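Local structure of extracellular ligand-binding receptor (Sphaerobacter thermophilus, 4ZPJ) at residues Glu72-Gly77 and Asp338-Ile343; Ala125-Ser130 and Met145-Thr150; Gly344-Ala349 and Val372-Pro377. The protein is probably the substrate-binding receptor of an ABC transporter, capturing a solute outside the membrane and delivering it to the permease. One frame throughout, in Å; residues are numbered along the deposited sequence.

Contact 1: Glu72-Gly77 and Asp338-Ile343; sequences EGNLRG and DYAGYI
R76 and D338 reach each other with CG anti to the carbonyl carbon in both side chains, and a bend in the arginine at chi3 (-59°) turns the guanidinium side-on to the carboxylate. The salt bridge flanks a close helix-helix crossing of the type I periplasmic binding protein fold, between helix 68-84 and helix 336-354. G73 and G77 form a GxxxG pattern, and the segments run roughly parallel in a GASright-type, right-handed crossing of -44°, with axes only 6.4 Å apart.

Its CA-H...O contacts run both ways: the CA of D338 and of G341 meet the carbonyls of G73 and N74, while G77 CA approaches D338 O at 3.3 Å and the G77 carbonyl receives Y342 CA. Bulk would not fit at the crossing: a CB on G77 would fall 2.1 Å from D338 O, and one on G341 would be as badly placed against N74 O.

Beside the crossing, one carboxylate oxygen, OD1, does all the accepting from R76. NE approaches OD1 of D338 at 2.9 Å, nearly in line with its C-O bond, whereas NH2 comes to the same atom from the syn side. OD1 lies close to the guanidinium plane, although the two groups are turned 44° against each other. The other oxygen, OD2, accepts from the backbone N of G335, so the carboxylate is held at both ends. R76 also touches H329, a zinc ligand whose metal is not bound to this chain here; separately, a zinc ion lies about 4 Å from the R76 side chain. D338 probably offsets part of this positive charge. Beneath the guanidinium, toward its rim, G73 CA sits 3.3 Å from the plane.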
ATOM      1  N   GLU A  72       8.381  -5.273   8.565  1.00 40.92           N
ATOM      2  CA  GLU A  72       7.845  -6.258   9.514  1.00 41.02           C
ATOM      3  C   GLU A  72       6.398  -6.668   9.130  1.00 39.29           C
ATOM      4  O   GLU A  72       6.044  -7.860   9.160  1.00 37.64           O
ATOM      5  CB  GLU A  72       7.895  -5.746  10.951  1.00 41.31           C
ATOM      6  CG  GLU A  72       9.289  -5.507  11.583  1.00 48.41           C
ATOM      7  CD  GLU A  72      10.031  -6.782  11.878  1.00 54.26           C
ATOM      8  OE1 GLU A  72       9.475  -7.820  11.498  1.00 54.88           O
ATOM      9  OE2 GLU A  72      11.173  -6.765  12.439  1.00 68.98           O
ATOM     10  N   GLY A  73       5.581  -5.685   8.767  1.00 38.11           N
ATOM     11  CA  GLY A  73       4.182  -5.946   8.377  1.00 38.42           C
ATOM     12  C   GLY A  73       4.112  -6.771   7.107  1.00 39.03           C
ATOM     13  O   GLY A  73       3.323  -7.695   6.984  1.00 39.15           O
ATOM     14  N   ASN A  74       4.968  -6.426   6.156  1.00 39.18           N
ATOM     15  CA  ASN A  74       5.035  -7.144   4.932  1.00 38.19           C
ATOM     16  C   ASN A  74       5.437  -8.617   5.226  1.00 39.78           C
ATOM     17  O   ASN A  74       4.847  -9.543   4.663  1.00 38.89           O
ATOM     18  CB  ASN A  74       6.004  -6.449   3.959  1.00 37.38           C
ATOM     19  CG  ASN A  74       5.335  -5.366   3.080  1.00 37.13           C
ATOM     20  OD1 ASN A  74       4.161  -5.005   3.222  1.00 39.33           O
ATOM     21  ND2 ASN A  74       6.081  -4.892   2.137  1.00 37.03           N
ATOM     22  N   LEU A  75       6.426  -8.813   6.109  1.00 38.15           N
ATOM     23  CA  LEU A  75       6.923 -10.132   6.406  1.00 36.76           C
ATOM     24  C   LEU A  75       5.890 -10.967   7.120  1.00 36.57           C
ATOM     25  O   LEU A  75       5.724 -12.140   6.801  1.00 38.71           O
ATOM     26  CB  LEU A  75       8.256 -10.074   7.173  1.00 36.35           C
ATOM     27  CG  LEU A  75       8.924 -11.339   7.617  1.00 37.44           C
ATOM     28  CD1 LEU A  75       9.257 -12.197   6.421  1.00 38.05           C
ATOM     29  CD2 LEU A  75      10.175 -11.046   8.460  1.00 39.49           C
ATOM     30  N   ARG A  76       5.157 -10.389   8.047  1.00 37.93           N
ATOM     31  CA  ARG A  76       4.028 -11.128   8.650  1.00 38.29           C
ATOM     32  C   ARG A  76       2.972 -11.576   7.656  1.00 39.90           C
ATOM     33  O   ARG A  76       2.485 -12.702   7.726  1.00 41.50           O
ATOM     34  CB  ARG A  76       3.331 -10.282   9.698  1.00 39.00           C
ATOM     35  CG  ARG A  76       4.182 -10.012  10.931  1.00 40.34           C
ATOM     36  CD  ARG A  76       3.395  -9.246  11.989  1.00 40.34           C
ATOM     37  NE  ARG A  76       2.880  -7.960  11.547  1.00 38.40           N
ATOM     38  CZ  ARG A  76       3.382  -6.761  11.900  1.00 41.28           C
ATOM     39  NH1 ARG A  76       4.463  -6.637  12.703  1.00 42.24           N
ATOM     40  NH2 ARG A  76       2.808  -5.655  11.441  1.00 38.43           N
ATOM     41  N   GLY A  77       2.566 -10.706   6.743  1.00 42.24           N
ATOM     42  CA  GLY A  77       1.537 -11.108   5.744  1.00 40.51           C
ATOM     43  C   GLY A  77       2.032 -12.239   4.838  1.00 38.45           C
ATOM     44  O   GLY A  77       1.340 -13.206   4.551  1.00 36.50           O
ATOM     45  N   ASP A 338       0.379  -5.528   6.373  1.00 36.90           N
ATOM     46  CA  ASP A 338       0.135  -6.953   6.558  1.00 36.48           C
ATOM     47  C   ASP A 338      -0.648  -7.441   5.378  1.00 36.18           C
ATOM     48  O   ASP A 338      -0.379  -8.504   4.882  1.00 36.13           O
ATOM     49  CB  ASP A 338      -0.663  -7.259   7.833  1.00 37.37           C
ATOM     50  CG  ASP A 338      -0.085  -6.577   9.102  1.00 40.63           C
ATOM     51  OD1 ASP A 338       0.985  -6.977   9.582  1.00 38.65           O
ATOM     52  OD2 ASP A 338      -0.765  -5.681   9.647  1.00 43.35           O
ATOM     53  N   TYR A 339      -1.646  -6.668   4.933  1.00 36.17           N
ATOM     54  CA  TYR A 339      -2.472  -7.072   3.819  1.00 31.53           C
ATOM     55  C   TYR A 339      -1.636  -7.243   2.551  1.00 34.15           C
ATOM     56  O   TYR A 339      -1.755  -8.259   1.785  1.00 34.61           O
ATOM     57  CB  TYR A 339      -3.607  -6.042   3.584  1.00 31.38           C
ATOM     58  CG  TYR A 339      -4.289  -6.265   2.244  1.00 32.15           C
ATOM     59  CD1 TYR A 339      -5.177  -7.294   2.059  1.00 32.44           C
ATOM     60  CD2 TYR A 339      -3.943  -5.493   1.138  1.00 32.68           C
ATOM     61  CE1 TYR A 339      -5.788  -7.502   0.810  1.00 34.81           C
ATOM     62  CE2 TYR A 339      -4.492  -5.731  -0.122  1.00 32.00           C
ATOM     63  CZ  TYR A 339      -5.426  -6.700  -0.287  1.00 32.86           C
ATOM     64  OH  TYR A 339      -5.980  -6.873  -1.555  1.00 31.63           O
ATOM     65  N   ALA A 340      -0.804  -6.244   2.296  1.00 32.47           N
ATOM     66  CA  ALA A 340      -0.014  -6.217   1.068  1.00 34.41           C
ATOM     67  C   ALA A 340       1.017  -7.360   1.004  1.00 35.26           C
ATOM     68  O   ALA A 340       1.181  -7.975  -0.055  1.00 36.41           O
ATOM     69  CB  ALA A 340       0.676  -4.862   0.905  1.00 35.54           C
ATOM     70  N   GLY A 341       1.644  -7.682   2.139  1.00 35.00           N
ATOM     71  CA  GLY A 341       2.483  -8.881   2.274  1.00 34.03           C
ATOM     72  C   GLY A 341       1.736 -10.187   2.026  1.00 33.73           C
ATOM     73  O   GLY A 341       2.217 -11.091   1.330  1.00 32.43           O
ATOM     74  N   TYR A 342       0.548 -10.284   2.572  1.00 32.09           N
ATOM     75  CA  TYR A 342      -0.285 -11.443   2.353  1.00 34.98           C
ATOM     76  C   TYR A 342      -0.596 -11.702   0.855  1.00 34.52           C
ATOM     77  O   TYR A 342      -0.462 -12.796   0.346  1.00 36.90           O
ATOM     78  CB  TYR A 342      -1.563 -11.268   3.172  1.00 35.40           C
ATOM     79  CG  TYR A 342      -2.461 -12.437   3.050  1.00 38.83           C
ATOM     80  CD1 TYR A 342      -2.175 -13.624   3.732  1.00 42.19           C
ATOM     81  CD2 TYR A 342      -3.588 -12.384   2.239  1.00 36.41           C
ATOM     82  CE1 TYR A 342      -2.992 -14.740   3.625  1.00 41.68           C
ATOM     83  CE2 TYR A 342      -4.374 -13.506   2.095  1.00 41.90           C
ATOM     84  CZ  TYR A 342      -4.083 -14.668   2.799  1.00 43.39           C
ATOM     85  OH  TYR A 342      -4.927 -15.734   2.654  1.00 42.85           O
ATOM     86  N   ILE A 343      -0.951 -10.664   0.134  1.00 35.86           N
ATOM     87  CA  ILE A 343      -1.182 -10.765  -1.310  1.00 33.36           C
ATOM     88  C   ILE A 343       0.115 -11.179  -2.018  1.00 33.59           C
ATOM     89  O   ILE A 343       0.101 -11.954  -2.992  1.00 34.33           O
ATOM     90  CB  ILE A 343      -1.685  -9.409  -1.870  1.00 32.21           C
ATOM     91  CG1 ILE A 343      -2.986  -8.980  -1.200  1.00 32.63           C
ATOM     92  CG2 ILE A 343      -1.814  -9.444  -3.396  1.00 32.13           C
ATOM     93  CD1 ILE A 343      -4.216  -9.782  -1.604  1.00 34.65           C
TER

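Contact 2: Ala125-Ser130 and Met145-Thr150; sequences AGITLS and MPTIVT
G126 sits between I148 and T150 in the parallel pairing of strands 123-126 and 147-149, the two strands of a beta-alpha-beta unit whose connecting helix is 130-142. This is one step of the Rossmann-like sheet in a lobe of the type I periplasmic binding protein fold, and strand 123-126 is bonded on its other flank to strand 55-61.

The tight part is the backbone around G126. Its N donates to I148 O at 2.8 Å, almost in line with the carbonyl, and its O takes the T150 N at 2.8 Å with the donor tilted out of the carbonyl plane. The same oxygen lies 3.1 Å from V149 CA in a CA-H...O contact, so it is enclosed from two directions. G126 itself has a positive phi (124°), and at its backbone angles a side chain would run into the carbonyl O of A125. T150 closes in here as well: chi1 of 55° puts OG1 between the backbone N and the carbonyl carbon, 3.1 Å from G126 CA.

The side chains pack less closely. A125 and I148 share the face turned to helix 336-354, with their CB atoms 4.2 Å apart. On the side of helix 130-142, I127 CD1 reaches V149 CG2 at 4.0 Å and touches T147 CG2, the I127 and T147 side chains crossing at about a right angle; A133 and L140 of that helix touch I127 too. Beyond I127 the segments diverge, and T128 to S130 make no contact with M145-T150. L129 and S130, at the start of the helix, are partly exposed, in contrast to the buried strand pair. At the entrance to strand 147-149, T147 OG1 donates to the carbonyl O of M145, a selenomethionine, at 2.8 Å from above the carbonyl plane.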
ATOM      1  N   ALA A 125      10.883 -11.136  -3.303  1.00 39.13           N
ATOM      2  CA  ALA A 125       9.678 -10.425  -2.863  1.00 37.97           C
ATOM      3  C   ALA A 125      10.108  -9.320  -1.928  1.00 40.13           C
ATOM      4  O   ALA A 125      11.133  -9.434  -1.255  1.00 36.74           O
ATOM      5  CB  ALA A 125       8.709 -11.366  -2.146  1.00 35.92           C
ATOM      6  N   GLY A 126       9.330  -8.252  -1.890  1.00 38.00           N
ATOM      7  CA  GLY A 126       9.552  -7.216  -0.905  1.00 37.89           C
ATOM      8  C   GLY A 126       9.751  -5.842  -1.518  1.00 41.46           C
ATOM      9  O   GLY A 126       8.904  -5.384  -2.354  1.00 42.84           O
ATOM     10  N   ILE A 127      10.834  -5.188  -1.057  1.00 37.44           N
ATOM     11  CA  ILE A 127      11.232  -3.840  -1.398  1.00 40.50           C
ATOM     12  C   ILE A 127      10.369  -2.768  -0.753  1.00 42.73           C
ATOM     13  O   ILE A 127       9.238  -2.421  -1.220  1.00 42.21           O
ATOM     14  CB  ILE A 127      11.304  -3.603  -2.887  1.00 44.30           C
ATOM     15  CG1 ILE A 127      12.075  -4.756  -3.561  1.00 48.49           C
ATOM     16  CG2 ILE A 127      11.934  -2.229  -3.101  1.00 43.65           C
ATOM     17  CD1 ILE A 127      12.305  -4.541  -5.044  1.00 54.16           C
ATOM     18  N   THR A 128      10.891  -2.244   0.344  1.00 39.39           N
ATOM     19  CA  THR A 128      10.112  -1.386   1.181  1.00 41.87           C
ATOM     20  C   THR A 128      10.094   0.048   0.656  1.00 40.03           C
ATOM     21  O   THR A 128       9.042   0.595   0.531  1.00 40.25           O
ATOM     22  CB  THR A 128      10.626  -1.455   2.638  1.00 43.13           C
ATOM     23  OG1 THR A 128      10.582  -2.818   3.046  1.00 41.65           O
ATOM     24  CG2 THR A 128       9.767  -0.600   3.602  1.00 42.23           C
ATOM     25  N   LEU A 129      11.244   0.641   0.356  1.00 42.11           N
ATOM     26  CA  LEU A 129      11.292   2.086   0.011  1.00 43.96           C
ATOM     27  C   LEU A 129      11.456   2.329  -1.488  1.00 43.43           C
ATOM     28  O   LEU A 129      12.164   1.569  -2.185  1.00 43.54           O
ATOM     29  CB  LEU A 129      12.419   2.786   0.759  1.00 46.06           C
ATOM     30  CG  LEU A 129      12.295   2.728   2.298  1.00 47.60           C
ATOM     31  CD1 LEU A 129      13.453   3.449   2.962  1.00 48.48           C
ATOM     32  CD2 LEU A 129      10.958   3.280   2.803  1.00 48.26           C
ATOM     33  N   SER A 130      10.812   3.392  -1.971  1.00 40.00           N
ATOM     34  CA  SER A 130      10.899   3.766  -3.368  1.00 41.01           C
ATOM     35  C   SER A 130      12.309   4.061  -3.773  1.00 43.56           C
ATOM     36  O   SER A 130      12.724   3.658  -4.858  1.00 44.33           O
ATOM     37  CB  SER A 130      10.030   5.002  -3.680  1.00 41.92           C
ATOM     38  OG  SER A 130       8.651   4.705  -3.513  1.00 40.02           O
HETATM   39  N   MSE A 145      15.435 -11.555 -12.932  1.00 49.27           N
HETATM   40  CA  MSE A 145      14.930 -12.053 -11.665  1.00 46.84           C
HETATM   41  C   MSE A 145      13.492 -11.650 -11.440  1.00 44.79           C
HETATM   42  O   MSE A 145      13.190 -10.444 -11.260  1.00 43.20           O
HETATM   43  CB  MSE A 145      15.762 -11.388 -10.587  1.00 49.24           C
HETATM   44  CG  MSE A 145      15.313 -11.727  -9.180  1.00 50.69           C
HETATM   45 SE   MSE A 145      15.435 -13.650  -8.721  0.86 59.16          SE
HETATM   46  CE  MSE A 145      17.243 -13.982  -9.435  0.79 58.78           C
ATOM     47  N   PRO A 146      12.597 -12.636 -11.368  1.00 40.97           N
ATOM     48  CA  PRO A 146      11.217 -12.329 -11.064  1.00 40.90           C
ATOM     49  C   PRO A 146      11.096 -11.720  -9.699  1.00 39.91           C
ATOM     50  O   PRO A 146      11.710 -12.196  -8.735  1.00 43.49           O
ATOM     51  CB  PRO A 146      10.515 -13.708 -11.140  1.00 41.53           C
ATOM     52  CG  PRO A 146      11.434 -14.521 -12.002  1.00 43.07           C
ATOM     53  CD  PRO A 146      12.796 -14.081 -11.537  1.00 44.44           C
ATOM     54  N   THR A 147      10.372 -10.626  -9.619  1.00 40.34           N
ATOM     55  CA  THR A 147      10.391  -9.774  -8.427  1.00 39.80           C
ATOM     56  C   THR A 147       8.968  -9.367  -8.093  1.00 38.52           C
ATOM     57  O   THR A 147       8.240  -8.938  -8.979  1.00 39.07           O
ATOM     58  CB  THR A 147      11.232  -8.528  -8.706  1.00 40.17           C
ATOM     59  OG1 THR A 147      12.570  -8.915  -9.032  1.00 44.08           O
ATOM     60  CG2 THR A 147      11.229  -7.650  -7.509  1.00 41.49           C
ATOM     61  N   ILE A 148       8.569  -9.536  -6.840  1.00 37.15           N
ATOM     62  CA  ILE A 148       7.226  -9.176  -6.389  1.00 37.26           C
ATOM     63  C   ILE A 148       7.370  -8.016  -5.381  1.00 37.24           C
ATOM     64  O   ILE A 148       7.806  -8.230  -4.243  1.00 34.32           O
ATOM     65  CB  ILE A 148       6.520 -10.316  -5.609  1.00 38.62           C
ATOM     66  CG1 ILE A 148       6.610 -11.668  -6.284  1.00 42.19           C
ATOM     67  CG2 ILE A 148       5.065 -10.005  -5.377  1.00 38.31           C
ATOM     68  CD1 ILE A 148       5.851 -11.836  -7.507  1.00 42.81           C
ATOM     69  N   VAL A 149       7.012  -6.810  -5.793  1.00 36.45           N
ATOM     70  CA  VAL A 149       7.094  -5.661  -4.913  1.00 35.37           C
ATOM     71  C   VAL A 149       5.902  -5.559  -3.990  1.00 36.61           C
ATOM     72  O   VAL A 149       4.753  -5.471  -4.446  1.00 34.75           O
ATOM     73  CB  VAL A 149       7.215  -4.386  -5.714  1.00 35.15           C
ATOM     74  CG1 VAL A 149       7.229  -3.179  -4.785  1.00 34.48           C
ATOM     75  CG2 VAL A 149       8.521  -4.455  -6.483  1.00 36.51           C
ATOM     76  N   THR A 150       6.175  -5.581  -2.678  1.00 37.46           N
ATOM     77  CA  THR A 150       5.088  -5.611  -1.701  1.00 37.21           C
ATOM     78  C   THR A 150       4.815  -4.249  -1.065  1.00 37.19           C
ATOM     79  O   THR A 150       3.831  -4.091  -0.326  1.00 38.38           O
ATOM     80  CB  THR A 150       5.369  -6.666  -0.613  1.00 37.63           C
ATOM     81  OG1 THR A 150       6.648  -6.413  -0.002  1.00 38.76           O
ATOM     82  CG2 THR A 150       5.432  -8.060  -1.239  1.00 39.97           C
TER

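Contact 3: Gly344-Ala349 and Val372-Pro377; sequences GGRVIA and VEFTGP
Helix-on-strand packing joins helix 336-354 to strand 373-376, part of the antiparallel sheet near the C-terminal end of the periplasmic binding protein fold. The aromatic ring of F374 is the centrepiece. R346 bends at chi2 and chi3 and folds along the ring: its CB makes an off-centre CH-pi contact, 4.2 Å from the centroid of the F374 ring, and the guanidinium lies over the ring near CG and CD1, its CZ 4.5 Å from the same centroid in an off-centre cation-pi contact. The two planes are tilted by 34°. V347 comes from another direction, its CG2 meeting F374 CE2 at the ring edge at 4.1 Å, and V372 CG1 adds a methyl both to that edge and to V347 CG2. An alanine in place of F374 would take away the ring beneath the guanidinium and is likely to leave R346 held mainly by its E350 salt bridge, with V347 facing a gap. That salt bridge, made by NH2 of R346, lies within the same helix. Charge pairing and ring packing thus act together: the R346 side chain, about 5 Å from a bound zinc ion, is probably held in this orientation by both.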
ATOM      1  N   GLY A 344       1.243 -10.642  -1.591  1.00 31.91           N
ATOM      2  CA  GLY A 344       2.523 -11.142  -2.122  1.00 32.88           C
ATOM      3  C   GLY A 344       2.614 -12.688  -2.043  1.00 35.38           C
ATOM      4  O   GLY A 344       2.999 -13.387  -2.988  1.00 33.70           O
ATOM      5  N   GLY A 345       2.351 -13.208  -0.862  1.00 37.33           N
ATOM      6  CA  GLY A 345       2.558 -14.609  -0.607  1.00 39.41           C
ATOM      7  C   GLY A 345       1.579 -15.488  -1.334  1.00 40.06           C
ATOM      8  O   GLY A 345       1.957 -16.598  -1.733  1.00 36.77           O
ATOM      9  N   ARG A 346       0.348 -14.980  -1.502  1.00 36.64           N
ATOM     10  CA  ARG A 346      -0.707 -15.714  -2.200  1.00 40.08           C
ATOM     11  C   ARG A 346      -0.407 -15.772  -3.687  1.00 38.39           C
ATOM     12  O   ARG A 346      -0.563 -16.790  -4.327  1.00 37.16           O
ATOM     13  CB  ARG A 346      -2.084 -15.047  -2.055  1.00 42.50           C
ATOM     14  CG  ARG A 346      -2.977 -15.520  -0.957  1.00 49.07           C
ATOM     15  CD  ARG A 346      -3.313 -17.017  -0.961  1.00 56.64           C
ATOM     16  NE  ARG A 346      -4.219 -17.465  -2.005  1.00 54.53           N
ATOM     17  CZ  ARG A 346      -5.525 -17.231  -2.016  1.00 56.39           C
ATOM     18  NH1 ARG A 346      -6.113 -16.525  -1.063  1.00 57.44           N
ATOM     19  NH2 ARG A 346      -6.249 -17.706  -3.000  1.00 56.53           N
ATOM     20  N   VAL A 347       0.021 -14.655  -4.237  1.00 35.23           N
ATOM     21  CA  VAL A 347       0.469 -14.625  -5.615  1.00 34.80           C
ATOM     22  C   VAL A 347       1.550 -15.701  -5.825  1.00 36.81           C
ATOM     23  O   VAL A 347       1.496 -16.466  -6.789  1.00 35.33           O
ATOM     24  CB  VAL A 347       1.062 -13.252  -5.948  1.00 35.26           C
ATOM     25  CG1 VAL A 347       1.900 -13.319  -7.198  1.00 35.74           C
ATOM     26  CG2 VAL A 347      -0.044 -12.202  -6.072  1.00 33.93           C
ATOM     27  N   ILE A 348       2.518 -15.774  -4.906  1.00 35.98           N
ATOM     28  CA  ILE A 348       3.657 -16.641  -5.105  1.00 35.58           C
ATOM     29  C   ILE A 348       3.138 -18.025  -5.033  1.00 35.31           C
ATOM     30  O   ILE A 348       3.440 -18.842  -5.880  1.00 34.90           O
ATOM     31  CB  ILE A 348       4.713 -16.421  -4.022  1.00 37.54           C
ATOM     32  CG1 ILE A 348       5.453 -15.129  -4.327  1.00 38.28           C
ATOM     33  CG2 ILE A 348       5.672 -17.569  -3.990  1.00 38.52           C
ATOM     34  CD1 ILE A 348       6.249 -14.610  -3.187  1.00 37.54           C
ATOM     35  N   ALA A 349       2.283 -18.270  -4.046  1.00 37.45           N
ATOM     36  CA  ALA A 349       1.697 -19.594  -3.829  1.00 39.06           C
ATOM     37  C   ALA A 349       0.847 -20.060  -5.002  1.00 40.54           C
ATOM     38  O   ALA A 349       0.906 -21.219  -5.365  1.00 44.61           O
ATOM     39  CB  ALA A 349       0.887 -19.622  -2.538  1.00 40.15           C
ATOM     40  N   VAL A 372      -2.132 -14.891 -12.418  1.00 38.35           N
ATOM     41  CA  VAL A 372      -2.656 -15.127 -11.091  1.00 39.49           C
ATOM     42  C   VAL A 372      -3.924 -14.304 -10.876  1.00 40.01           C
ATOM     43  O   VAL A 372      -3.930 -13.095 -11.147  1.00 40.18           O
ATOM     44  CB  VAL A 372      -1.613 -14.807 -10.005  1.00 41.73           C
ATOM     45  CG1 VAL A 372      -2.262 -14.675  -8.645  1.00 41.85           C
ATOM     46  CG2 VAL A 372      -0.587 -15.917  -9.959  1.00 43.73           C
ATOM     47  N   GLU A 373      -4.942 -14.953 -10.319  1.00 38.50           N
ATOM     48  CA  GLU A 373      -6.172 -14.334  -9.948  1.00 42.27           C
ATOM     49  C   GLU A 373      -6.873 -15.045  -8.771  1.00 39.79           C
ATOM     50  O   GLU A 373      -7.059 -16.239  -8.794  1.00 39.34           O
ATOM     51  CB  GLU A 373      -7.111 -14.334 -11.177  1.00 46.51           C
ATOM     52  CG  GLU A 373      -7.997 -13.097 -11.174  1.00 57.82           C
ATOM     53  CD  GLU A 373      -9.220 -13.208 -12.074  1.00 61.54           C
ATOM     54  OE1 GLU A 373      -8.939 -13.582 -13.237  1.00 62.86           O
ATOM     55  OE2 GLU A 373     -10.393 -12.927 -11.607  1.00 59.08           O
ATOM     56  N   PHE A 374      -7.356 -14.303  -7.781  1.00 37.29           N
ATOM     57  CA  PHE A 374      -8.064 -14.943  -6.682  1.00 37.62           C
ATOM     58  C   PHE A 374      -8.884 -13.864  -5.998  1.00 39.22           C
ATOM     59  O   PHE A 374      -8.685 -12.661  -6.251  1.00 38.52           O
ATOM     60  CB  PHE A 374      -7.065 -15.588  -5.683  1.00 36.84           C
ATOM     61  CG  PHE A 374      -6.003 -14.631  -5.213  1.00 35.12           C
ATOM     62  CD1 PHE A 374      -6.190 -13.904  -4.074  1.00 34.76           C
ATOM     63  CD2 PHE A 374      -4.819 -14.484  -5.916  1.00 37.29           C
ATOM     64  CE1 PHE A 374      -5.226 -13.022  -3.616  1.00 36.23           C
ATOM     65  CE2 PHE A 374      -3.841 -13.590  -5.494  1.00 37.19           C
ATOM     66  CZ  PHE A 374      -4.043 -12.856  -4.336  1.00 36.62           C
ATOM     67  N   THR A 375      -9.815 -14.323  -5.167  1.00 39.81           N
ATOM     68  CA  THR A 375     -10.557 -13.492  -4.239  1.00 40.82           C
ATOM     69  C   THR A 375      -9.745 -13.383  -2.990  1.00 40.13           C
ATOM     70  O   THR A 375      -9.601 -14.362  -2.285  1.00 36.44           O
ATOM     71  CB  THR A 375     -11.939 -14.088  -3.904  1.00 40.40           C
ATOM     72  OG1 THR A 375     -12.592 -14.283  -5.119  1.00 39.21           O
ATOM     73  CG2 THR A 375     -12.829 -13.053  -3.114  1.00 43.73           C
ATOM     74  N   GLY A 376      -9.174 -12.194  -2.754  1.00 39.07           N
ATOM     75  CA  GLY A 376      -8.452 -11.927  -1.529  1.00 35.38           C
ATOM     76  C   GLY A 376      -9.262 -11.192  -0.465  1.00 34.15           C
ATOM     77  O   GLY A 376     -10.483 -10.947  -0.603  1.00 33.60           O
ATOM     78  N   PRO A 377      -8.580 -10.809   0.617  1.00 34.92           N
ATOM     79  CA  PRO A 377      -9.281 -10.198   1.715  1.00 33.25           C
ATOM     80  C   PRO A 377      -9.908  -8.861   1.381  1.00 34.91           C
ATOM     81  O   PRO A 377     -10.798  -8.437   2.114  1.00 41.41           O
ATOM     82  CB  PRO A 377      -8.238 -10.058   2.791  1.00 32.50           C
ATOM     83  CG  PRO A 377      -7.069 -10.890   2.398  1.00 32.78           C
ATOM     84  CD  PRO A 377      -7.192 -11.213   0.947  1.00 33.54           C
TER

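Helix 336-354 ties the three contacts together: contact 1 uses its first half, contact 3 its next turns, and contact 2 lies against the flank between them. There I148 CG1 of contact 2 meets I348 CG1 at 4.1 Å, and A340 CB of contact 1 comes within 3.5 Å of T150 O. Contacts 1 and 3 meet where I343 CD1 lies 3.9 Å from F374 CE1. The centres are about 12 Å apart for contact 1 with either neighbour and about 15 Å for contacts 2 and 3. Zinc ions lie near contacts 1 and 3; the I127 side chain of contact 2 is about 14 Å from one. No substrate is bound; as in relatives, its pocket probably lies in the interlobe cleft.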